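Uncharacterized protein (Bacteroides ovatus, PDB 4E6F) is of unknown function but contains a DUF4468 domain with a fold like that of the TATA-binding protein (TBP). Local coordinates at residues A[165-169]-A[170-174]; A[18-22]-A[23-27]; A[143-146]-A[147-150]. All blocks are in the same frame, centred on the assembly; numbering follows the deposited sequence. Where two conformers were deposited one is given.

Contact 1 (A[165-169]-A[170-174]); sequences DVAVA and FGAPD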
ATOM      1  N   ASP A 165      -3.074  -0.486  -9.632  1.00 15.80           N
ATOM      2  CA  ASP A 165      -4.122   0.489  -9.849  1.00 16.28           C
ATOM      3  C   ASP A 165      -3.552   1.766 -10.462  1.00 19.25           C
ATOM      4  O   ASP A 165      -4.151   2.340 -11.376  1.00 19.26           O
ATOM      5  CB  ASP A 165      -4.815   0.807  -8.522  1.00 17.61           C
ATOM      6  CG  ASP A 165      -6.293   0.992  -8.686  1.00 24.64           C
ATOM      7  OD1 ASP A 165      -6.957   0.057  -9.206  1.00 24.85           O
ATOM      8  OD2 ASP A 165      -6.786   2.082  -8.350  1.00 23.23           O
ATOM      9  N   VAL A 166      -2.381   2.202  -9.955  1.00 14.85           N
ATOM     10  CA  VAL A 166      -1.710   3.393 -10.471  1.00 14.51           C
ATOM     11  C   VAL A 166      -1.265   3.151 -11.921  1.00 17.73           C
ATOM     12  O   VAL A 166      -1.443   4.032 -12.777  1.00 16.83           O
ATOM     13  CB  VAL A 166      -0.518   3.803  -9.585  1.00 14.84           C
ATOM     14  CG1 VAL A 166       0.330   4.884 -10.257  1.00 14.26           C
ATOM     15  CG2 VAL A 166      -0.976   4.230  -8.179  1.00 13.98           C
ATOM     16  N   ALA A 167      -0.642   1.977 -12.189  1.00 16.03           N
ATOM     17  CA  ALA A 167      -0.171   1.664 -13.547  1.00 17.00           C
ATOM     18  C   ALA A 167      -1.349   1.743 -14.536  1.00 20.44           C
ATOM     19  O   ALA A 167      -1.204   2.296 -15.635  1.00 19.56           O
ATOM     20  CB  ALA A 167       0.455   0.270 -13.580  1.00 18.54           C
ATOM     21  N   VAL A 168      -2.522   1.232 -14.117  1.00 18.54           N
ATOM     22  CA  VAL A 168      -3.756   1.261 -14.930  1.00 19.51           C
ATOM     23  C   VAL A 168      -4.207   2.726 -15.136  1.00 21.93           C
ATOM     24  O   VAL A 168      -4.621   3.095 -16.244  1.00 21.69           O
ATOM     25  CB  VAL A 168      -4.878   0.379 -14.299  1.00 23.73           C
ATOM     26  CG1 VAL A 168      -6.213   0.545 -15.033  1.00 24.55           C
ATOM     27  CG2 VAL A 168      -4.461  -1.088 -14.282  1.00 23.81           C
ATOM     28  N   ALA A 169      -4.090   3.567 -14.086  1.00 18.06           N
ATOM     29  CA  ALA A 169      -4.435   4.983 -14.233  1.00 17.99           C
ATOM     30  C   ALA A 169      -3.535   5.664 -15.285  1.00 21.52           C
ATOM     31  O   ALA A 169      -3.972   6.619 -15.936  1.00 21.87           O
ATOM     32  CB  ALA A 169      -4.313   5.701 -12.896  1.00 17.98           C
ATOM     33  N   PHE A 170      -2.288   5.160 -15.455  1.00 17.14           N
ATOM     34  CA  PHE A 170      -1.368   5.723 -16.453  1.00 18.29           C
ATOM     35  C   PHE A 170      -1.502   5.046 -17.819  1.00 25.93           C
ATOM     36  O   PHE A 170      -0.765   5.406 -18.741  1.00 27.57           O
ATOM     37  CB  PHE A 170       0.089   5.665 -15.954  1.00 18.52           C
ATOM     38  CG  PHE A 170       0.426   6.688 -14.881  1.00 17.20           C
ATOM     39  CD1 PHE A 170       0.250   8.056 -15.116  1.00 19.49           C
ATOM     40  CD2 PHE A 170       0.973   6.290 -13.670  1.00 16.93           C
ATOM     41  CE1 PHE A 170       0.568   9.000 -14.130  1.00 19.04           C
ATOM     42  CE2 PHE A 170       1.324   7.235 -12.692  1.00 17.89           C
ATOM     43  CZ  PHE A 170       1.116   8.585 -12.933  1.00 17.24           C
ATOM     44  N   GLY A 171      -2.449   4.119 -17.961  1.00 21.70           N
ATOM     45  CA  GLY A 171      -2.747   3.508 -19.259  1.00 22.55           C
ATOM     46  C   GLY A 171      -2.405   2.049 -19.421  1.00 24.41           C
ATOM     47  O   GLY A 171      -2.696   1.473 -20.477  1.00 25.60           O
ATOM     48  N   ALA A 172      -1.796   1.417 -18.391  1.00 20.09           N
ATOM     49  CA  ALA A 172      -1.424   0.003 -18.504  1.00 21.44           C
ATOM     50  C   ALA A 172      -2.677  -0.889 -18.596  1.00 26.08           C
ATOM     51  O   ALA A 172      -3.683  -0.592 -17.937  1.00 23.99           O
ATOM     52  CB  ALA A 172      -0.577  -0.424 -17.304  1.00 21.12           C
ATOM     53  N   PRO A 173      -2.646  -1.976 -19.391  1.00 26.20           N
ATOM     54  CA  PRO A 173      -3.802  -2.890 -19.390  1.00 27.12           C
ATOM     55  C   PRO A 173      -3.946  -3.556 -18.014  1.00 29.30           C
ATOM     56  O   PRO A 173      -2.939  -3.894 -17.369  1.00 28.82           O
ATOM     57  CB  PRO A 173      -3.468  -3.894 -20.495  1.00 30.27           C
ATOM     58  CG  PRO A 173      -1.981  -3.859 -20.629  1.00 34.67           C
ATOM     59  CD  PRO A 173      -1.545  -2.471 -20.253  1.00 28.74           C
ATOM     60  N   ASP A 174      -5.183  -3.652 -17.506  1.00 25.54           N
ATOM     61  CA  ASP A 174      -5.400  -4.246 -16.192  1.00 24.52           C
ATOM     62  C   ASP A 174      -5.423  -5.759 -16.334  1.00 32.12           C
ATOM     63  O   ASP A 174      -6.312  -6.296 -16.990  1.00 32.47           O
ATOM     64  CB  ASP A 174      -6.702  -3.725 -15.560  1.00 25.42           C
ATOM     65  CG  ASP A 174      -6.859  -4.010 -14.082  1.00 28.57           C
ATOM     66  OD1 ASP A 174      -6.160  -4.917 -13.566  1.00 27.52           O
ATOM     67  OD2 ASP A 174      -7.674  -3.320 -13.430  1.00 28.51           O
TER
HETATM   68  O   HOH W   1      -5.535   1.666 -18.342  1.00 23.77           O
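Helix 149-169 ends in a pair of main-chain bonds, the shorter enclosed by the longer: Ala172 N reaches back to Ala167 O at 3.0 Å, nearly straight at 161°, and Gly171 N turns in to Val168 O at 3.0 Å. Phe170 N still bonds in helical fashion to Val166 O, 3.0 Å away, so the helical pattern runs up to the residue before the glycine. The phenyl ring and Val166 lie side by side and point the same way, with Val166 CG1 3.5 Å from Phe170 CE2. A chi1 of -74° turns Phe170 CG away from its own carbonyl carbon and back alongside the preceding helical turn, which brings the ring to that methyl. Further out, Phe170 also touches Met45 of helix 38-54, Ile33 and Cys108. With the ring cut back to an alanine here, Val166 CG1 is likely to lose its aromatic partner, and a gap to open towards Met45 and Cys108. The bond pattern, with Gly171 at phi 112°, is a Schellman motif. A CB on this residue would press against the carbonyl oxygen of Phe170, which explains why glycine suits the position. The apolar contact that commonly accompanies such a cap is present too, Ala167 CB meeting Ala172 CB at 3.9 Å. Past the turn the chain doubles back beside the helix, and Val168 CG2 rests 3.7 Å from Asp174 CB, the two side chains meeting at a slant. A water donates to Val168 O at 2.7 Å and to Ala172 O at 2.9 Å, tying the last helical turn to the departing chain. Asp174 OD2 and Asp165 OD1 both form salt bridges with Arg176 NH2, so one guanidinium nitrogen serves a carboxylate from each segment.

Contact 2 (A[18-22]-A[23-27]); sequences VPEVD and GKVVF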
ATOM      1  N   VAL A  18       9.157  -5.921   2.214  1.00 15.10           N
ATOM      2  CA  VAL A  18       8.644  -4.894   3.134  1.00 14.44           C
ATOM      3  C   VAL A  18       9.767  -3.855   3.335  1.00 16.44           C
ATOM      4  O   VAL A  18      10.610  -4.011   4.230  1.00 17.54           O
ATOM      5  CB  VAL A  18       8.157  -5.509   4.480  1.00 17.32           C
ATOM      6  CG1 VAL A  18       7.695  -4.414   5.453  1.00 16.61           C
ATOM      7  CG2 VAL A  18       7.038  -6.529   4.248  1.00 17.21           C
ATOM      8  N   PRO A  19       9.839  -2.824   2.477  1.00 15.26           N
ATOM      9  CA  PRO A  19      10.949  -1.882   2.586  1.00 15.17           C
ATOM     10  C   PRO A  19      10.825  -0.976   3.790  1.00 18.68           C
ATOM     11  O   PRO A  19       9.717  -0.622   4.215  1.00 16.99           O
ATOM     12  CB  PRO A  19      10.860  -1.059   1.283  1.00 16.03           C
ATOM     13  CG  PRO A  19       9.942  -1.844   0.362  1.00 19.24           C
ATOM     14  CD  PRO A  19       8.981  -2.509   1.320  1.00 16.21           C
ATOM     15  N   GLU A  20      11.988  -0.587   4.317  1.00 16.98           N
ATOM     16  CA  GLU A  20      12.082   0.336   5.441  1.00 17.46           C
ATOM     17  C   GLU A  20      12.885   1.549   5.009  1.00 21.86           C
ATOM     18  O   GLU A  20      13.910   1.414   4.322  1.00 20.94           O
ATOM     19  CB  GLU A  20      12.720  -0.328   6.658  1.00 19.23           C
ATOM     20  CG  GLU A  20      11.840  -1.417   7.239  1.00 20.39           C
ATOM     21  CD  GLU A  20      12.536  -2.220   8.318  1.00 27.62           C
ATOM     22  OE1 GLU A  20      12.809  -1.647   9.400  1.00 26.14           O
ATOM     23  OE2 GLU A  20      12.823  -3.415   8.076  1.00 23.38           O
ATOM     24  N   VAL A  21      12.389   2.733   5.379  1.00 19.08           N
ATOM     25  CA  VAL A  21      13.029   4.021   5.082  1.00 19.49           C
ATOM     26  C   VAL A  21      13.067   4.795   6.393  1.00 22.99           C
ATOM     27  O   VAL A  21      12.013   5.016   6.992  1.00 21.44           O
ATOM     28  CB  VAL A  21      12.316   4.826   3.960  1.00 23.45           C
ATOM     29  CG1 VAL A  21      13.013   6.182   3.742  1.00 23.68           C
ATOM     30  CG2 VAL A  21      12.250   4.037   2.662  1.00 23.24           C
ATOM     31  N   ASP A  22      14.282   5.160   6.858  1.00 23.60           N
ATOM     32  CA  ASP A  22      14.493   5.880   8.131  1.00 25.47           C
ATOM     33  C   ASP A  22      13.738   5.175   9.297  1.00 27.96           C
ATOM     34  O   ASP A  22      13.044   5.824  10.090  1.00 27.36           O
ATOM     35  CB  ASP A  22      14.079   7.370   7.995  1.00 28.51           C
ATOM     36  CG  ASP A  22      14.814   8.131   6.896  1.00 42.31           C
ATOM     37  OD1 ASP A  22      16.050   7.957   6.773  1.00 44.40           O
ATOM     38  OD2 ASP A  22      14.149   8.892   6.150  1.00 47.70           O
ATOM     39  N   GLY A  23      13.846   3.847   9.339  1.00 24.31           N
ATOM     40  CA  GLY A  23      13.232   2.988  10.354  1.00 24.25           C
ATOM     41  C   GLY A  23      11.729   2.772  10.271  1.00 23.78           C
ATOM     42  O   GLY A  23      11.142   2.193  11.189  1.00 25.31           O
ATOM     43  N   LYS A  24      11.094   3.218   9.169  1.00 18.26           N
ATOM     44  CA  LYS A  24       9.640   3.090   8.987  0.70 16.96           C
ATOM     45  C   LYS A  24       9.300   2.270   7.752  1.00 17.09           C
ATOM     46  O   LYS A  24      10.025   2.321   6.766  1.00 17.20           O
ATOM     47  CB  LYS A  24       8.991   4.487   8.852  0.70 18.62           C
ATOM     48  CG  LYS A  24       9.284   5.451  10.011  0.70 20.43           C
ATOM     49  CD  LYS A  24       8.563   5.061  11.289  0.70 27.72           C
ATOM     50  CE  LYS A  24       8.676   6.137  12.348  0.70 33.02           C
ATOM     51  NZ  LYS A  24       8.236   5.629  13.671  0.70 41.19           N
ATOM     52  N   VAL A  25       8.181   1.550   7.795  1.00 14.48           N
ATOM     53  CA  VAL A  25       7.752   0.767   6.638  1.00 12.93           C
ATOM     54  C   VAL A  25       7.201   1.707   5.579  1.00 14.10           C
ATOM     55  O   VAL A  25       6.264   2.481   5.844  1.00 14.53           O
ATOM     56  CB  VAL A  25       6.727  -0.318   7.029  1.00 15.70           C
ATOM     57  CG1 VAL A  25       6.108  -0.966   5.779  1.00 15.32           C
ATOM     58  CG2 VAL A  25       7.391  -1.371   7.907  1.00 16.40           C
ATOM     59  N   VAL A  26       7.771   1.636   4.369  1.00 11.91           N
ATOM     60  CA  VAL A  26       7.297   2.437   3.251  1.00 11.95           C
ATOM     61  C   VAL A  26       7.303   1.563   2.007  1.00 14.70           C
ATOM     62  O   VAL A  26       8.387   1.196   1.545  1.00 15.69           O
ATOM     63  CB  VAL A  26       8.165   3.700   3.020  1.00 14.09           C
ATOM     64  CG1 VAL A  26       7.633   4.526   1.838  1.00 13.66           C
ATOM     65  CG2 VAL A  26       8.252   4.566   4.280  1.00 13.82           C
ATOM     66  N   PHE A  27       6.135   1.225   1.462  1.00 12.32           N
ATOM     67  CA  PHE A  27       6.107   0.526   0.169  1.00 11.92           C
ATOM     68  C   PHE A  27       6.200   1.589  -0.902  1.00 15.01           C
ATOM     69  O   PHE A  27       5.620   2.659  -0.735  1.00 14.10           O
ATOM     70  CB  PHE A  27       4.813  -0.292   0.007  1.00 14.06           C
ATOM     71  CG  PHE A  27       4.664  -1.433   0.980  1.00 14.67           C
ATOM     72  CD1 PHE A  27       4.042  -1.244   2.209  1.00 16.42           C
ATOM     73  CD2 PHE A  27       5.148  -2.702   0.668  1.00 16.06           C
ATOM     74  CE1 PHE A  27       3.892  -2.308   3.114  1.00 17.08           C
ATOM     75  CE2 PHE A  27       4.998  -3.771   1.578  1.00 17.58           C
ATOM     76  CZ  PHE A  27       4.374  -3.563   2.792  1.00 15.44           C
TER
HETATM   77  O   HOH W   2      10.855  -0.415  10.657  1.00 34.45           O
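Val18 and Val25 meet at a slant, with one methyl of each, Val18 CG1 and Val25 CG1, 3.8 Å apart. In Val25 a chi1 of 170° sets CG1 opposite the backbone N, while CG2 stands beside that N and also faces Val18 CG1; the single methyl of Val18 therefore sits against both branches of its partner. Next to this pair, the pyrrolidine of Pro19 crosses the side chain of Phe27 at about a right angle, and Pro19 CD approaches the ring atom Phe27 CD2 to 3.9 Å. The Phe27 ring in turn reaches Thr155 and Ala159 of helix 149-169, so this hairpin residue also packs on the helix. Val21 and Val26 lie oblique to each other, Val21 CB resting 4.1 Å from Val26 CG2. These side chains belong to a beta hairpin closed by a type I' turn from Val21 to Lys24. Glu20 and Val25 form a non-hydrogen-bonded antiparallel pair on one face, while Val21 and Lys24 form the hydrogen-bonded pair on the other. Within the latter, Val21 N bonds to Lys24 O at 2.8 Å, in the carbonyl plane, whereas Lys24 N meets Val21 O at 3.0 Å from 59° out of that plane. Beyond the Glu20 position, Val26 N donates to Pro19 O at 3.0 Å. Gly23 has a phi of 74°, a value at which a CB would clash with Asp22 O. A water donates to both Glu20 OE1, 2.6 Å away, and Gly23 O, 2.7 Å away, bridging an acidic side chain to the turn. Main-chain bonds thus run along the whole hairpin; Val18 and Phe27 add apolar packing on the helix at its base, and the water bridge lies at the turn.

Contact 3 (A[143-146]-A[147-150]); sequences KLVR and GLAK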
ATOM      1  N   LYS A 143      11.444 -18.237   5.003  1.00 23.46           N
ATOM      2  CA  LYS A 143      10.039 -18.467   5.247  1.00 21.58           C
ATOM      3  C   LYS A 143       9.477 -17.321   6.026  1.00 22.33           C
ATOM      4  O   LYS A 143      10.183 -16.688   6.807  1.00 22.16           O
ATOM      5  CB  LYS A 143       9.813 -19.758   6.067  1.00 23.67           C
ATOM      6  CG  LYS A 143      10.069 -21.075   5.337  1.00 23.03           C
ATOM      7  CD  LYS A 143       9.809 -22.268   6.284  1.00 24.33           C
ATOM      8  CE  LYS A 143      10.051 -23.611   5.609  1.00 24.36           C
ATOM      9  NZ  LYS A 143      10.067 -24.742   6.596  1.00 25.78           N
ATOM     10  N   LEU A 144       8.186 -17.125   5.871  1.00 20.87           N
ATOM     11  CA  LEU A 144       7.419 -16.222   6.703  1.00 18.90           C
ATOM     12  C   LEU A 144       7.230 -16.843   8.081  1.00 22.66           C
ATOM     13  O   LEU A 144       6.931 -18.043   8.173  1.00 22.97           O
ATOM     14  CB  LEU A 144       6.045 -16.007   6.058  1.00 18.90           C
ATOM     15  CG  LEU A 144       6.041 -15.191   4.774  1.00 21.68           C
ATOM     16  CD1 LEU A 144       4.673 -15.250   4.119  1.00 23.33           C
ATOM     17  CD2 LEU A 144       6.373 -13.721   5.073  1.00 21.81           C
ATOM     18  N   VAL A 145       7.366 -16.037   9.152  1.00 18.43           N
ATOM     19  CA  VAL A 145       7.055 -16.495  10.522  1.00 17.44           C
ATOM     20  C   VAL A 145       5.573 -16.857  10.485  1.00 19.55           C
ATOM     21  O   VAL A 145       4.768 -16.033  10.051  1.00 18.73           O
ATOM     22  CB  VAL A 145       7.411 -15.407  11.576  1.00 20.70           C
ATOM     23  CG1 VAL A 145       6.853 -15.763  12.954  1.00 19.97           C
ATOM     24  CG2 VAL A 145       8.920 -15.193  11.663  1.00 20.54           C
ATOM     25  N   ARG A 146       5.209 -18.109  10.846  1.00 18.38           N
ATOM     26  CA  ARG A 146       3.841 -18.551  10.590  1.00 19.03           C
ATOM     27  C   ARG A 146       2.750 -17.679  11.198  1.00 21.50           C
ATOM     28  O   ARG A 146       1.758 -17.446  10.507  1.00 22.30           O
ATOM     29  CB  ARG A 146       3.609 -20.013  10.938  1.00 20.08           C
ATOM     30  CG  ARG A 146       4.000 -20.373  12.324  1.00 21.75           C
ATOM     31  CD  ARG A 146       4.071 -21.882  12.474  1.00 19.99           C
ATOM     32  NE  ARG A 146       4.468 -22.255  13.829  1.00 21.46           N
ATOM     33  CZ  ARG A 146       5.721 -22.226  14.271  1.00 25.22           C
ATOM     34  NH1 ARG A 146       6.716 -21.875  13.451  1.00 22.91           N
ATOM     35  NH2 ARG A 146       5.995 -22.576  15.517  1.00 24.20           N
ATOM     36  N   GLY A 147       2.934 -17.195  12.429  1.00 17.88           N
ATOM     37  CA  GLY A 147       1.948 -16.358  13.102  1.00 17.19           C
ATOM     38  C   GLY A 147       1.790 -14.979  12.481  1.00 19.52           C
ATOM     39  O   GLY A 147       0.742 -14.341  12.626  1.00 20.29           O
ATOM     40  N   LEU A 148       2.821 -14.503  11.767  1.00 16.89           N
ATOM     41  CA  LEU A 148       2.771 -13.167  11.148  1.00 17.04           C
ATOM     42  C   LEU A 148       2.515 -13.223   9.647  1.00 19.40           C
ATOM     43  O   LEU A 148       2.367 -12.174   9.004  1.00 17.80           O
ATOM     44  CB  LEU A 148       4.090 -12.403  11.429  1.00 16.81           C
ATOM     45  CG  LEU A 148       4.225 -11.985  12.926  1.00 21.51           C
ATOM     46  CD1 LEU A 148       5.598 -11.462  13.255  1.00 21.99           C
ATOM     47  CD2 LEU A 148       3.217 -10.926  13.279  1.00 20.70           C
ATOM     48  N   ALA A 149       2.465 -14.440   9.077  1.00 16.60           N
ATOM     49  CA  ALA A 149       2.363 -14.592   7.632  1.00 16.24           C
ATOM     50  C   ALA A 149       1.143 -13.908   7.035  1.00 18.70           C
ATOM     51  O   ALA A 149       1.286 -13.253   6.006  1.00 17.70           O
ATOM     52  CB  ALA A 149       2.380 -16.062   7.253  1.00 17.44           C
ATOM     53  N   LYS A 150      -0.035 -14.034   7.650  1.00 15.27           N
ATOM     54  CA  LYS A 150      -1.242 -13.420   7.084  1.00 15.82           C
ATOM     55  C   LYS A 150      -1.091 -11.907   7.007  1.00 18.38           C
ATOM     56  O   LYS A 150      -1.530 -11.300   6.037  1.00 17.32           O
ATOM     57  CB  LYS A 150      -2.510 -13.816   7.859  1.00 16.35           C
ATOM     58  CG  LYS A 150      -2.623 -13.260   9.286  1.00 16.84           C
ATOM     59  CD  LYS A 150      -3.830 -13.899   9.978  1.00 15.81           C
ATOM     60  CE  LYS A 150      -4.074 -13.204  11.303  1.00 16.87           C
ATOM     61  NZ  LYS A 150      -5.155 -13.884  12.097  1.00 20.20           N
TER
HETATM   62  O   HOH W   3      -0.551 -16.109   9.760  1.00 16.36           O
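The chain enters helix 149-169 through a tight turn closed by the bond from Leu148 N to Val145 O, and the contact is the lead-in to that helix. This bond spans 3.0 Å between Leu148 N and Val145 O; it is bent, at 139°, and the donor stands 52° out of the carbonyl plane. One residue on, Ala149 N makes a weak bond to Arg146 O at 3.4 Å. That oxygen has a second partner, a water that donates to it at 2.8 Å and accepts from Lys150 N at 3.0 Å, so the water carries the main-chain link onward to the second residue of the helix. Among the side chains, Leu144 leans over Ala149: Leu144 CB lies 3.9 Å from Ala149 CB, and Leu144 CD1 is 4.0 Å from the same methyl. Leu144 also touches Arg152 and Arg153 of the helix, while Leu148 packs on Tyr135 and Ala136. Val145 and Leu148 make a looser apolar approach. For Arg146 the torsion matters: a chi1 of 54° wedges CG between its own N and carbonyl carbon, putting Arg146 CG 3.4 Å from Gly147 N, after which the chain runs extended away from the turn. Lys150 points off as well, and its NZ is taken up by Asp91 and Tyr119. The turn is thus closed by a bent bond at Leu148, and a water bridges Arg146 O and Lys150 N, so solvent probably contributes to the start of the helix, with a small leucine-alanine apolar patch beside it.

Overall arrangement
Contacts 1 and 3 mark the two ends of helix 149-169, which explains their separation: centres 31 Å apart, nearest atoms about 19 Å, on opposite sides of the chain's centre. Contact 2 packs against the same helix from the sheet, through Val18 and Phe27. Its centre is 19 Å from that of contact 3, with nearest atoms about 7 Å apart, and Arg152 is touched by both Val18 and Leu144. Contact 1 lies farther off, 25 Å from contact 2 between centres. No active site is known. A 1,2-ethanediol about 4 Å from the Ala167 side chain and a nitrate about 5 Å from that of Ala149 probably derive from the crystallisation liquor.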